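Local coordinates for cyanophage-like gp41-1 intein (Metagenome, PDB 6QAZ), which probably catalyses protein splicing, excising itself and joining its flanking sequences; the natural form is split into two pieces that splice in trans, at residues 52-58 / 86-90. Numbering follows the deposited sequence.
Sequences ITLEDGK and CLYVK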
loop_
_atom_site.group_PDB
_atom_site.type_symbol
_atom_site.label_atom_id
_atom_site.label_comp_id
_atom_site.label_asym_id
_atom_site.label_seq_id
_atom_site.Cartn_x
_atom_site.Cartn_y
_atom_site.Cartn_z
ATOM N N ILE A 52 -6.123 -3.074 7.297
ATOM C CA ILE A 52 -7.196 -2.156 6.902
ATOM C C ILE A 52 -8.160 -2.919 6.020
ATOM O O ILE A 52 -7.727 -3.519 5.031
ATOM C CB ILE A 52 -6.600 -0.946 6.160
ATOM C CG1 ILE A 52 -5.590 -0.217 7.026
ATOM C CG2 ILE A 52 -7.708 -0.046 5.670
ATOM C CD1 ILE A 52 -4.834 0.861 6.315
ATOM N N THR A 53 -9.440 -2.897 6.353
ATOM C CA THR A 53 -10.493 -3.557 5.569
ATOM C C THR A 53 -11.470 -2.508 5.068
ATOM O O THR A 53 -11.985 -1.706 5.887
ATOM C CB THR A 53 -11.250 -4.606 6.393
ATOM O OG1 THR A 53 -10.299 -5.544 6.928
ATOM C CG2 THR A 53 -12.292 -5.333 5.574
ATOM N N LEU A 54 -11.751 -2.500 3.773
ATOM C CA LEU A 54 -12.676 -1.550 3.170
ATOM C C LEU A 54 -14.063 -2.162 3.027
ATOM O O LEU A 54 -14.273 -3.373 3.141
ATOM C CB LEU A 54 -12.163 -1.114 1.793
ATOM C CG LEU A 54 -10.739 -0.544 1.774
ATOM C CD1 LEU A 54 -10.418 -0.054 0.403
ATOM C CD2 LEU A 54 -10.549 0.553 2.812
ATOM N N GLU A 55 -15.024 -1.300 2.706
ATOM C CA GLU A 55 -16.447 -1.708 2.649
ATOM C C GLU A 55 -16.713 -2.672 1.488
ATOM O O GLU A 55 -17.768 -3.332 1.521
ATOM C CB GLU A 55 -17.351 -0.502 2.589
ATOM C CG GLU A 55 -17.157 0.314 1.370
ATOM C CD GLU A 55 -18.103 1.495 1.235
ATOM O OE1 GLU A 55 -19.296 1.375 1.649
ATOM O OE2 GLU A 55 -17.648 2.592 0.853
ATOM N N ASP A 56 -15.842 -2.760 0.493
ATOM C CA ASP A 56 -15.946 -3.740 -0.608
ATOM C C ASP A 56 -15.159 -5.018 -0.305
ATOM O O ASP A 56 -15.018 -5.864 -1.216
ATOM C CB ASP A 56 -15.551 -3.119 -1.927
ATOM C CG ASP A 56 -14.107 -2.690 -1.955
ATOM O OD1 ASP A 56 -13.379 -2.892 -0.960
ATOM O OD2 ASP A 56 -13.710 -2.125 -3.024
ATOM N N GLY A 57 -14.671 -5.167 0.907
ATOM C CA GLY A 57 -13.932 -6.365 1.296
ATOM C C GLY A 57 -12.436 -6.265 1.128
ATOM O O GLY A 57 -11.720 -7.087 1.703
ATOM N N LYS A 58 -11.942 -5.324 0.330
ATOM C CA LYS A 58 -10.505 -5.289 0.053
ATOM C C LYS A 58 -9.740 -5.040 1.350
ATOM O O LYS A 58 -10.162 -4.255 2.200
ATOM C CB LYS A 58 -10.177 -4.230 -0.986
ATOM C CG LYS A 58 -10.764 -4.478 -2.349
ATOM C CD LYS A 58 -10.365 -3.420 -3.315
ATOM C CE LYS A 58 -10.863 -3.574 -4.732
ATOM N NZ LYS A 58 -12.319 -3.656 -4.822
ATOM N N CYS A 86 -12.165 7.365 3.815
ATOM C CA CYS A 86 -12.193 6.628 2.559
ATOM C C CYS A 86 -10.807 6.561 1.924
ATOM O O CYS A 86 -10.045 7.526 1.932
ATOM C CB CYS A 86 -13.103 7.293 1.555
ATOM S SG CYS A 86 -14.843 7.252 2.072
ATOM N N LEU A 87 -10.529 5.397 1.344
ATOM C CA LEU A 87 -9.384 5.187 0.465
ATOM C C LEU A 87 -9.872 5.091 -0.972
ATOM O O LEU A 87 -11.044 4.915 -1.225
ATOM C CB LEU A 87 -8.589 3.947 0.869
ATOM C CG LEU A 87 -8.037 3.942 2.286
ATOM C CD1 LEU A 87 -7.147 2.738 2.517
ATOM C CD2 LEU A 87 -7.282 5.225 2.605
ATOM N N TYR A 88 -8.940 5.163 -1.909
ATOM C CA TYR A 88 -9.245 4.967 -3.328
ATOM C C TYR A 88 -8.952 3.533 -3.706
ATOM O O TYR A 88 -7.895 2.995 -3.351
ATOM C CB TYR A 88 -8.398 5.905 -4.183
ATOM C CG TYR A 88 -8.662 7.371 -3.953
ATOM C CD1 TYR A 88 -9.695 8.021 -4.598
ATOM C CD2 TYR A 88 -7.890 8.106 -3.070
ATOM C CE1 TYR A 88 -9.928 9.374 -4.382
ATOM C CE2 TYR A 88 -8.111 9.449 -2.836
ATOM C CZ TYR A 88 -9.135 10.093 -3.497
ATOM O OH TYR A 88 -9.380 11.414 -3.209
ATOM N N VAL A 89 -9.850 2.940 -4.482
ATOM C CA VAL A 89 -9.641 1.595 -5.036
ATOM C C VAL A 89 -9.581 1.715 -6.538
ATOM O O VAL A 89 -9.954 2.717 -7.126
ATOM C CB VAL A 89 -10.712 0.593 -4.586
ATOM C CG1 VAL A 89 -10.723 0.492 -3.084
ATOM C CG2 VAL A 89 -12.079 0.872 -5.168
ATOM N N LYS A 90 -9.122 0.679 -7.189
ATOM C CA LYS A 90 -8.961 0.777 -8.645
ATOM C C LYS A 90 -10.344 0.982 -9.238
ATOM O O LYS A 90 -11.262 0.282 -8.884
ATOM C CB LYS A 90 -8.195 -0.409 -9.208
ATOM C CG LYS A 90 -7.738 -0.257 -10.647
ATOM C CD LYS A 90 -6.865 -1.424 -11.123
ATOM C CE LYS A 90 -6.785 -1.499 -12.629
ATOM N NZ LYS A 90 -6.219 -2.795 -13.066
HETATM O O HOH W 1 -11.569 -1.855 -7.455
#
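The type I beta turn from Leu54 to Gly57, in the connection of the hairpin formed by strands 45-54 and 59-63 of the all-beta intein fold, packs by its side chains against strand 86-89. Leu54 and Val89 make the tightest contact: CD1 of Leu54 lies 3.5 Å from CG1 of Val89, the two side chains running antiparallel, flank to flank. The other methyl of Leu54 serves Leu87, CD2 standing 4.1 Å from Leu87 CD1, with the side chains at about a right angle. Ile52, two residues earlier on the same strand, adds its CG2 to that same Leu87 methyl. Val89 CG1, which stands opposite the carbonyl carbon (chi1 -59°), is also reached by the aliphatic part of Lys58, whose CD comes to 3.9 Å. Beyond this point the lysine chain bends at its last torsion (chi4 57°), and NZ forms a salt bridge with Asp56 OD2 at 2.7 Å, meeting the carboxylate from well above its plane. The other oxygen, Asp56 OD1, accepts the backbone N-H of Lys58 at 3.1 Å in an Asx turn, again from out of the plane. The aspartate is thus gripped through both oxygens, while OD2 rests 4.0 Å from both methyls of Val89. A water links the polar margins: it donates to Lys90 O at 2.6 Å and accepts a weak bond from Lys58 NZ. The N-to-C directions of the short segments 52-54 and 86-89 lie 73° apart, and the two meet through side chains alone. Strand 93-113 pairs with both 45-54 and 86-89 and lays Ile97 against Leu54, whereas Ile124 of strand 124-127 touches Leu54, Lys58 and Leu87, and Phe68 of strand 68-70 meets Ile52 and Leu87.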